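Local coordinates for protein methylocystis parvus OBBP MbnE (Methylocystis parvus OBBP, PDB 5ICQ) that probably binds the copper chelator methanobactin in the periplasm, as a solute-binding protein of family 5, for delivery to its transport machinery, at residues Q97-R102 and V127-D132; F150-L155 and G168-A173; E276-K279 and Y285-E288; T292-G297 and E575-H580. All coordinates share one frame; numbering follows the deposited sequence.

Contact 1 (Q97-R102 and V127-D132); sequences QGLMAR and VTFHLD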
# COMPACT_ATOMS: atom_id res chain seq x y z
N GLN A 97 -4.44 10.95 -16.62
CA GLN A 97 -5.74 10.52 -16.14
C GLN A 97 -6.08 9.12 -16.62
O GLN A 97 -5.72 8.73 -17.73
CB GLN A 97 -6.85 11.46 -16.63
CG GLN A 97 -6.71 12.88 -16.20
CD GLN A 97 -7.93 13.66 -16.61
OE1 GLN A 97 -8.28 13.71 -17.79
NE2 GLN A 97 -8.62 14.22 -15.63
N GLY A 98 -6.83 8.38 -15.80
CA GLY A 98 -7.37 7.11 -16.23
C GLY A 98 -8.75 7.23 -16.85
O GLY A 98 -9.36 8.30 -16.91
N LEU A 99 -9.25 6.09 -17.32
CA LEU A 99 -10.62 6.05 -17.83
C LEU A 99 -11.64 6.34 -16.74
O LEU A 99 -12.69 6.94 -17.01
CB LEU A 99 -10.88 4.68 -18.45
CG LEU A 99 -10.19 4.44 -19.79
CD1 LEU A 99 -10.28 2.94 -20.15
CD2 LEU A 99 -10.83 5.31 -20.86
N MET A 100 -11.38 5.90 -15.51
CA MET A 100 -12.30 6.11 -14.41
C MET A 100 -11.52 6.61 -13.20
O MET A 100 -10.30 6.40 -13.09
CB MET A 100 -13.07 4.82 -14.07
CG MET A 100 -13.95 4.32 -15.24
SD MET A 100 -14.93 2.85 -14.82
CE MET A 100 -16.24 3.61 -13.87
N ALA A 101 -12.22 7.31 -12.32
CA ALA A 101 -11.63 7.94 -11.15
C ALA A 101 -11.99 7.13 -9.92
O ALA A 101 -13.15 6.76 -9.74
CB ALA A 101 -12.14 9.39 -11.01
N ARG A 102 -11.02 6.87 -9.06
CA ARG A 102 -11.25 6.05 -7.87
C ARG A 102 -11.73 6.94 -6.73
O ARG A 102 -11.10 7.96 -6.42
CB ARG A 102 -9.97 5.32 -7.48
CG ARG A 102 -10.14 4.41 -6.29
CD ARG A 102 -8.91 3.51 -6.13
NE ARG A 102 -9.09 2.50 -5.10
CZ ARG A 102 -8.24 1.50 -4.88
NH1 ARG A 102 -7.16 1.38 -5.64
NH2 ARG A 102 -8.47 0.61 -3.93
N VAL A 127 -15.57 -6.02 -21.02
CA VAL A 127 -15.87 -4.66 -20.60
C VAL A 127 -15.64 -3.71 -21.78
O VAL A 127 -14.62 -3.79 -22.46
CB VAL A 127 -15.03 -4.24 -19.38
CG1 VAL A 127 -13.52 -4.40 -19.64
CG2 VAL A 127 -15.38 -2.82 -18.95
N THR A 128 -16.62 -2.85 -22.03
CA THR A 128 -16.50 -1.78 -23.02
C THR A 128 -16.60 -0.43 -22.32
O THR A 128 -17.50 -0.21 -21.51
CB THR A 128 -17.57 -1.88 -24.11
OG1 THR A 128 -17.40 -3.10 -24.84
CG2 THR A 128 -17.47 -0.70 -25.08
N PHE A 129 -15.66 0.46 -22.63
CA PHE A 129 -15.67 1.81 -22.10
C PHE A 129 -16.23 2.75 -23.16
O PHE A 129 -15.78 2.73 -24.31
CB PHE A 129 -14.26 2.25 -21.71
CG PHE A 129 -13.67 1.43 -20.61
CD1 PHE A 129 -13.91 1.77 -19.28
CD2 PHE A 129 -12.88 0.33 -20.88
CE1 PHE A 129 -13.36 1.01 -18.24
CE2 PHE A 129 -12.33 -0.43 -19.85
CZ PHE A 129 -12.57 -0.09 -18.52
N HIS A 130 -17.22 3.55 -22.77
CA HIS A 130 -17.76 4.61 -23.62
C HIS A 130 -17.07 5.92 -23.25
O HIS A 130 -17.27 6.44 -22.15
CB HIS A 130 -19.27 4.75 -23.45
CG HIS A 130 -20.06 3.62 -24.02
ND1 HIS A 130 -20.01 2.34 -23.50
CD2 HIS A 130 -20.94 3.57 -25.05
CE1 HIS A 130 -20.82 1.56 -24.19
NE2 HIS A 130 -21.39 2.28 -25.13
N LEU A 131 -16.27 6.46 -24.17
CA LEU A 131 -15.47 7.64 -23.88
C LEU A 131 -16.31 8.91 -23.91
O LEU A 131 -17.22 9.05 -24.74
CB LEU A 131 -14.31 7.77 -24.87
CG LEU A 131 -13.46 6.51 -25.04
CD1 LEU A 131 -12.32 6.77 -26.02
CD2 LEU A 131 -12.93 6.07 -23.70
N ASP A 132 -15.99 9.85 -23.03
CA ASP A 132 -16.69 11.13 -22.97
C ASP A 132 -16.25 11.99 -24.15
O ASP A 132 -15.05 12.31 -24.25
CB ASP A 132 -16.39 11.85 -21.66
CG ASP A 132 -17.35 13.00 -21.38
OD1 ASP A 132 -17.71 13.73 -22.32
OD2 ASP A 132 -17.75 13.16 -20.20
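Leu99 sets one methyl squarely on the ring of Phe129: its CD1 stands 3.7 Å from the centroid of the Phe129 ring and only 10° off the ring normal, a CH-pi contact over the middle of the face. The two side chains cross at about a right angle, so the leucine meets the ring with a branch end instead of lying along it. Chi1 of -73° sets CG of Leu99 beside the backbone N, and the branch at CG then sends CD1 to the Phe129 ring and CD2 to Leu131, where it packs 3.6 Å from CD2 of Leu131. On the other face of the ring lies CG2 of Val127, offset toward the rim, which leaves Phe129 held between methyls from both segments. Met100 comes in differently: its SD reaches the ring edge, near the plane, 4.2 Å from CE1 of Phe129. Ile118 and Ala198 also touch both Met100 and Phe129, extending the apolar cluster to strand 109-120 and helix 193-198. The contact is buried and wholly apolar. Leu99, just ahead of strand 100-103, and Met100 on it pack against strand 126-131 in the apolar core beside an antiparallel sheet in which strand 109-120 pairs with both.

Contact 2 (F150-L155 and G168-A173); sequences FSFDLL and GLVKSA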
# COMPACT_ATOMS: atom_id res chain seq x y z
N PHE A 150 -3.55 2.76 -28.07
CA PHE A 150 -2.13 3.09 -28.09
C PHE A 150 -1.51 2.95 -26.70
O PHE A 150 -0.42 2.39 -26.55
CB PHE A 150 -1.95 4.52 -28.62
CG PHE A 150 -0.63 5.15 -28.27
CD1 PHE A 150 0.50 4.90 -29.04
CD2 PHE A 150 -0.52 6.04 -27.21
CE1 PHE A 150 1.72 5.49 -28.75
CE2 PHE A 150 0.70 6.63 -26.90
CZ PHE A 150 1.83 6.36 -27.68
N SER A 151 -2.22 3.44 -25.68
CA SER A 151 -1.69 3.38 -24.32
C SER A 151 -1.67 1.95 -23.81
O SER A 151 -0.70 1.53 -23.16
CB SER A 151 -2.54 4.27 -23.40
OG SER A 151 -2.52 5.62 -23.82
N PHE A 152 -2.74 1.20 -24.07
CA PHE A 152 -2.79 -0.21 -23.69
C PHE A 152 -1.63 -0.98 -24.31
O PHE A 152 -0.92 -1.71 -23.61
CB PHE A 152 -4.13 -0.80 -24.12
CG PHE A 152 -4.22 -2.29 -23.93
CD1 PHE A 152 -4.46 -2.83 -22.67
CD2 PHE A 152 -4.07 -3.15 -25.01
CE1 PHE A 152 -4.55 -4.21 -22.50
CE2 PHE A 152 -4.16 -4.53 -24.84
CZ PHE A 152 -4.41 -5.05 -23.58
N ASP A 153 -1.43 -0.83 -25.62
CA ASP A 153 -0.34 -1.55 -26.29
C ASP A 153 1.02 -1.16 -25.75
O ASP A 153 1.89 -2.02 -25.54
CB ASP A 153 -0.39 -1.29 -27.79
CG ASP A 153 -1.57 -1.94 -28.46
OD1 ASP A 153 -2.03 -2.99 -27.96
OD2 ASP A 153 -2.03 -1.41 -29.50
N LEU A 154 1.24 0.14 -25.52
CA LEU A 154 2.53 0.62 -25.04
C LEU A 154 2.82 0.10 -23.63
O LEU A 154 3.93 -0.36 -23.34
CB LEU A 154 2.57 2.15 -25.04
CG LEU A 154 3.78 2.83 -24.40
CD1 LEU A 154 5.06 2.47 -25.16
CD2 LEU A 154 3.58 4.34 -24.36
N LEU A 155 1.82 0.18 -22.75
CA LEU A 155 2.04 -0.22 -21.37
C LEU A 155 2.12 -1.73 -21.22
O LEU A 155 2.83 -2.23 -20.35
CB LEU A 155 0.92 0.36 -20.50
CG LEU A 155 0.99 1.88 -20.43
CD1 LEU A 155 -0.31 2.48 -19.87
CD2 LEU A 155 2.19 2.33 -19.62
N GLY A 168 -1.53 -8.43 -20.44
CA GLY A 168 -1.30 -9.61 -21.26
C GLY A 168 -2.39 -10.66 -21.18
O GLY A 168 -2.46 -11.53 -22.04
N LEU A 169 -3.25 -10.59 -20.16
CA LEU A 169 -4.35 -11.54 -20.05
C LEU A 169 -5.50 -11.21 -20.99
O LEU A 169 -6.32 -12.09 -21.27
CB LEU A 169 -4.87 -11.59 -18.61
CG LEU A 169 -3.94 -12.06 -17.50
CD1 LEU A 169 -4.57 -11.81 -16.14
CD2 LEU A 169 -3.63 -13.54 -17.67
N VAL A 170 -5.58 -9.97 -21.47
CA VAL A 170 -6.70 -9.56 -22.32
C VAL A 170 -6.66 -10.35 -23.62
O VAL A 170 -5.61 -10.49 -24.25
CB VAL A 170 -6.63 -8.05 -22.59
CG1 VAL A 170 -7.70 -7.64 -23.59
CG2 VAL A 170 -6.80 -7.29 -21.28
N LYS A 171 -7.82 -10.85 -24.05
CA LYS A 171 -7.86 -11.62 -25.29
C LYS A 171 -7.84 -10.72 -26.52
O LYS A 171 -7.13 -11.00 -27.49
CB LYS A 171 -9.09 -12.53 -25.31
CG LYS A 171 -9.06 -13.65 -24.29
CD LYS A 171 -7.80 -14.49 -24.47
CE LYS A 171 -7.89 -15.82 -23.71
NZ LYS A 171 -7.86 -15.63 -22.24
N SER A 172 -8.61 -9.63 -26.51
CA SER A 172 -8.51 -8.65 -27.58
C SER A 172 -8.91 -7.28 -27.05
O SER A 172 -9.70 -7.18 -26.11
CB SER A 172 -9.37 -9.02 -28.80
OG SER A 172 -10.74 -8.77 -28.56
N ALA A 173 -8.34 -6.25 -27.66
CA ALA A 173 -8.67 -4.85 -27.39
C ALA A 173 -8.94 -4.17 -28.72
O ALA A 173 -8.05 -4.09 -29.56
CB ALA A 173 -7.52 -4.14 -26.66
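Phe152 of helix 145-158 packs against Val170 and Ala173, where the chain leaves helix 161-168 and enters strand 172-175: alpha/beta packing of a helix against the outer strand of an antiparallel sheet and the loop that leads into it. Everything that crosses is apolar. CZ of Phe152, the far end of the ring, meets CB of Val170 at 3.9 Å, and the two side chains come from opposite directions. With the ring carbon CG anti to the backbone N (chi1 173°), Phe152 reaches straight out from the helix, which is how its tip gets to the valine. Val170 CG2 sits against both CZ and CE1 of the ring. Both partners approach the ring obliquely.

Other side chains gather round the ring: Tyr183 of strand 180-184 and Tyr167 of helix 161-168 each bring a ring to Phe152, while Leu197 of helix 193-198 touches both Phe152 and Val170. A serine in place of Phe152 would probably open a gap between helix and strand, taking the ring away from Val170 and Ala173.

Backbone bonding stays on either side of the contact. Leu154 N bonds to Phe150 O within the helix, and Lys171 and Ser172 both face Asp184, a classic beta bulge. Just beyond that bulge, the single methyl of Ala173, its CB, lies 3.8 Å from CE2 of Phe152.

Contact 3 (E276-K279 and Y285-E288); sequences EAFK and YRDE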
# COMPACT_ATOMS: atom_id res chain seq x y z
N GLU A 276 13.20 21.80 8.34
CA GLU A 276 13.54 23.21 8.53
C GLU A 276 12.77 24.10 7.57
O GLU A 276 12.35 25.20 7.94
CB GLU A 276 15.04 23.42 8.38
CG GLU A 276 15.89 22.83 9.51
CD GLU A 276 15.48 23.32 10.89
OE1 GLU A 276 15.16 24.52 11.03
OE2 GLU A 276 15.48 22.51 11.84
N ALA A 277 12.59 23.66 6.32
CA ALA A 277 11.83 24.47 5.37
C ALA A 277 10.38 24.63 5.82
O ALA A 277 9.79 25.71 5.65
CB ALA A 277 11.89 23.84 3.98
N PHE A 278 9.80 23.58 6.41
CA PHE A 278 8.45 23.71 6.97
C PHE A 278 8.42 24.72 8.11
O PHE A 278 7.55 25.59 8.16
CB PHE A 278 7.95 22.35 7.45
CG PHE A 278 6.58 22.40 8.04
CD1 PHE A 278 5.47 22.47 7.22
CD2 PHE A 278 6.40 22.38 9.42
CE1 PHE A 278 4.19 22.52 7.76
CE2 PHE A 278 5.12 22.43 9.97
CZ PHE A 278 4.02 22.51 9.14
N LYS A 279 9.37 24.61 9.04
CA LYS A 279 9.39 25.54 10.17
C LYS A 279 9.56 26.98 9.70
O LYS A 279 8.99 27.90 10.29
CB LYS A 279 10.49 25.16 11.15
CG LYS A 279 10.20 23.89 11.93
CD LYS A 279 11.11 23.79 13.15
CE LYS A 279 12.55 23.52 12.75
NZ LYS A 279 13.44 23.42 13.95
N TYR A 285 2.95 21.86 4.09
CA TYR A 285 2.38 20.60 4.54
C TYR A 285 3.50 19.59 4.72
O TYR A 285 4.45 19.57 3.94
CB TYR A 285 1.35 20.07 3.52
CG TYR A 285 0.77 18.72 3.89
CD1 TYR A 285 1.40 17.54 3.52
CD2 TYR A 285 -0.42 18.63 4.62
CE1 TYR A 285 0.89 16.32 3.87
CE2 TYR A 285 -0.95 17.40 4.96
CZ TYR A 285 -0.28 16.25 4.59
OH TYR A 285 -0.78 15.02 4.93
N ARG A 286 3.37 18.73 5.74
CA ARG A 286 4.29 17.61 5.88
C ARG A 286 3.60 16.46 6.59
O ARG A 286 2.71 16.65 7.43
CB ARG A 286 5.58 18.01 6.62
CG ARG A 286 5.38 18.48 8.06
CD ARG A 286 6.73 18.88 8.70
NE ARG A 286 7.47 17.72 9.20
CZ ARG A 286 8.51 17.15 8.60
NH1 ARG A 286 8.99 17.62 7.45
NH2 ARG A 286 9.09 16.09 9.17
N ASP A 287 4.01 15.24 6.22
CA ASP A 287 3.73 14.03 6.98
C ASP A 287 4.92 13.72 7.88
O ASP A 287 6.06 13.73 7.41
CB ASP A 287 3.48 12.84 6.04
CG ASP A 287 2.26 13.03 5.17
OD1 ASP A 287 1.20 13.40 5.71
OD2 ASP A 287 2.37 12.80 3.95
N GLU A 288 4.66 13.44 9.15
CA GLU A 288 5.71 13.12 10.10
C GLU A 288 5.82 11.61 10.25
O GLU A 288 4.82 10.94 10.51
CB GLU A 288 5.44 13.75 11.47
CG GLU A 288 6.60 13.62 12.42
CD GLU A 288 7.86 14.17 11.81
OE1 GLU A 288 8.76 13.38 11.46
OE2 GLU A 288 7.94 15.41 11.67
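Arg286 points its CB from strand 285-288 toward helix 271-279 and the ring of Phe278. CG, lodged between the backbone N and the carbonyl carbon, comes 4.1 Å from CD1 of Phe278. The next carbon makes the main contact: CD of Arg286 lies over the ring face, 3.6 Å from CG of Phe278 and 25° off the normal through the centroid, a CH-pi contact offset toward the rim. Beyond CD the chain bends and carries the guanidinium to Glu288, its plane 50° from that of the ring. NE reaches Glu288 OE2 only weakly, but also bonds to Tyr298. NH2 makes the firm salt bridge, 2.8 Å to Glu288 OE2 and nearly straight at 169°; Glu288 OE2 lies in the guanidinium plane, while NH2 comes to the carboxylate from above its plane. At the ring edge, near its plane, CE1 of Phe278 touches the backbone N of Tyr285, 3.9 Å away. An alanine at Phe278 would probably leave CD and CG of Arg286 without the aromatic face they pack on and open a gap between helix and strand. The contact thus splits the arginine, with apolar carbons packed on an aromatic face and the buried charge answered by Glu288, which probably also offsets the nearby Arg293.

Contact 4 (T292-G297 and E575-H580); sequences TRWSTG and EQWIAH. With SO4 (sulfate ion), chain E.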
# COMPACT_ATOMS: atom_id res chain seq x y z
N THR A 292 10.85 10.61 17.17
CA THR A 292 11.59 11.61 17.93
C THR A 292 11.11 13.02 17.59
O THR A 292 10.90 13.85 18.49
CB THR A 292 13.09 11.48 17.64
OG1 THR A 292 13.52 10.14 17.92
CG2 THR A 292 13.89 12.45 18.52
N ARG A 293 10.95 13.31 16.30
CA ARG A 293 10.54 14.66 15.91
C ARG A 293 9.10 14.93 16.33
O ARG A 293 8.80 16.00 16.86
CB ARG A 293 10.71 14.83 14.40
CG ARG A 293 10.91 16.25 13.94
CD ARG A 293 11.76 16.23 12.67
NE ARG A 293 11.29 15.22 11.75
CZ ARG A 293 12.04 14.66 10.81
NH1 ARG A 293 13.30 15.02 10.66
NH2 ARG A 293 11.51 13.73 10.02
N TRP A 294 8.21 13.96 16.10
CA TRP A 294 6.83 14.11 16.55
C TRP A 294 6.78 14.35 18.05
O TRP A 294 6.03 15.21 18.53
CB TRP A 294 6.02 12.87 16.17
CG TRP A 294 4.51 13.00 16.30
CD1 TRP A 294 3.70 12.26 17.11
CD2 TRP A 294 3.65 13.90 15.57
NE1 TRP A 294 2.38 12.65 16.94
CE2 TRP A 294 2.33 13.65 16.00
CE3 TRP A 294 3.86 14.89 14.60
CZ2 TRP A 294 1.22 14.35 15.49
CZ3 TRP A 294 2.77 15.58 14.09
CH2 TRP A 294 1.46 15.30 14.54
N SER A 295 7.63 13.62 18.80
CA SER A 295 7.59 13.69 20.26
C SER A 295 8.11 15.03 20.78
O SER A 295 7.52 15.60 21.71
CB SER A 295 8.39 12.53 20.85
OG SER A 295 8.40 12.62 22.26
N THR A 296 9.20 15.56 20.21
CA THR A 296 9.84 16.73 20.79
C THR A 296 10.16 17.86 19.83
O THR A 296 10.64 18.91 20.27
CB THR A 296 11.15 16.33 21.51
OG1 THR A 296 12.05 15.76 20.56
CG2 THR A 296 10.88 15.33 22.62
N GLY A 297 9.92 17.70 18.53
CA GLY A 297 10.36 18.70 17.58
C GLY A 297 9.35 19.77 17.19
O GLY A 297 9.69 20.65 16.39
N GLU A 575 -2.48 6.36 13.86
CA GLU A 575 -2.91 7.57 13.16
C GLU A 575 -1.80 8.08 12.26
O GLU A 575 -0.61 7.77 12.44
CB GLU A 575 -3.31 8.67 14.16
CG GLU A 575 -4.59 8.38 14.90
CD GLU A 575 -4.35 7.85 16.30
OE1 GLU A 575 -3.27 8.13 16.87
OE2 GLU A 575 -5.25 7.17 16.83
N GLN A 576 -2.20 8.91 11.30
CA GLN A 576 -1.26 9.64 10.47
C GLN A 576 -0.95 10.99 11.11
O GLN A 576 -1.86 11.72 11.51
CB GLN A 576 -1.84 9.84 9.07
CG GLN A 576 -0.85 10.48 8.10
CD GLN A 576 -1.35 10.51 6.67
OE1 GLN A 576 -2.10 9.62 6.25
NE2 GLN A 576 -0.94 11.52 5.93
N TRP A 577 0.34 11.30 11.24
CA TRP A 577 0.81 12.53 11.89
C TRP A 577 1.12 13.55 10.80
O TRP A 577 1.98 13.30 9.94
CB TRP A 577 2.05 12.25 12.74
CG TRP A 577 1.87 11.10 13.69
CD1 TRP A 577 0.69 10.67 14.25
CD2 TRP A 577 2.88 10.22 14.18
NE1 TRP A 577 0.91 9.58 15.06
CE2 TRP A 577 2.25 9.27 15.02
CE3 TRP A 577 4.27 10.13 13.98
CZ2 TRP A 577 2.96 8.26 15.68
CZ3 TRP A 577 4.97 9.12 14.63
CH2 TRP A 577 4.31 8.20 15.47
N ILE A 578 0.41 14.68 10.81
CA ILE A 578 0.62 15.71 9.79
C ILE A 578 0.79 17.07 10.45
O ILE A 578 0.43 17.29 11.61
CB ILE A 578 -0.53 15.76 8.76
CG1 ILE A 578 -1.79 16.37 9.38
CG2 ILE A 578 -0.84 14.36 8.20
CD1 ILE A 578 -2.91 16.66 8.35
N ALA A 579 1.35 18.00 9.69
CA ALA A 579 1.41 19.40 10.10
C ALA A 579 1.25 20.25 8.86
O ALA A 579 1.61 19.83 7.75
CB ALA A 579 2.73 19.75 10.81
N HIS A 580 0.70 21.46 9.03
CA HIS A 580 0.40 22.27 7.87
C HIS A 580 0.25 23.73 8.27
O HIS A 580 -0.08 24.05 9.41
CB HIS A 580 -0.88 21.79 7.18
CG HIS A 580 -2.07 21.80 8.08
ND1 HIS A 580 -2.86 22.92 8.26
CD2 HIS A 580 -2.62 20.83 8.85
CE1 HIS A 580 -3.83 22.64 9.11
NE2 HIS A 580 -3.71 21.38 9.48
S SO4 E . 14.22 11.49 8.88
O1 SO4 E . 14.29 11.55 7.43
O2 SO4 E . 15.21 10.54 9.38
O3 SO4 E . 14.49 12.81 9.45
O4 SO4 E . 12.88 11.05 9.27
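Thr292 O is gripped by two donors from one residue: Thr296 N and Thr296 OG1, each at 3.0 Å from Thr292 O, reach it from opposite faces of its carbonyl plane. The same helix, 291-296, also carries Trp294, whose indole lies flat against that of Trp577 on strand 576-581. The five-membered rings form an offset stack, centroids 3.9 Å apart and planes only 6° from parallel, with Trp294 CE2 at 3.5 Å from Trp577 CG. The offset brings Trp577 CB over the centre of the six-membered ring of Trp294, 3.3 Å from its centroid, a CH-pi contact almost on the normal. Chi1 of -167° turns the Trp294 indole away from its own backbone N and out toward the strand, and its CH2 edge reaches Ile578 O at 3.7 Å. Arg310 adds a cation-pi contact to Trp294, and Tyr298 meets it edge-to-face. On another side of the helix, Arg293 NH1 bonds to O3 of a sulfate at 2.8 Å, an ion probably from the crystallisation liquor, while NH2 bridges to Glu288. The arrangement is a helix packed through stacked indoles onto the central strand of a three-stranded antiparallel sheet.

In the fold
Contacts 1, 3 and 4 are buried, while contact 2 is only partly so. Contacts 1 and 2 reach the same six-stranded antiparallel sheet, with centres 15 Å apart and nearest atoms about 7 Å apart, and both are purely apolar. Contacts 3 and 4 lie well away, contacts 2 and 4 on opposite sides of the chain's centre. Contacts 3 and 4 touch directly, since strands 285-288 and 576-581 are neighbours in one sheet: Glu288 N lies 2.8 Å from Trp577 O, a probable hydrogen bond. Here aromatic faces carry the contacts, with charged groups beside them: Glu288 of contact 3 also pairs with Arg293 of contact 4. Contact 4 alone joins segments far apart in sequence.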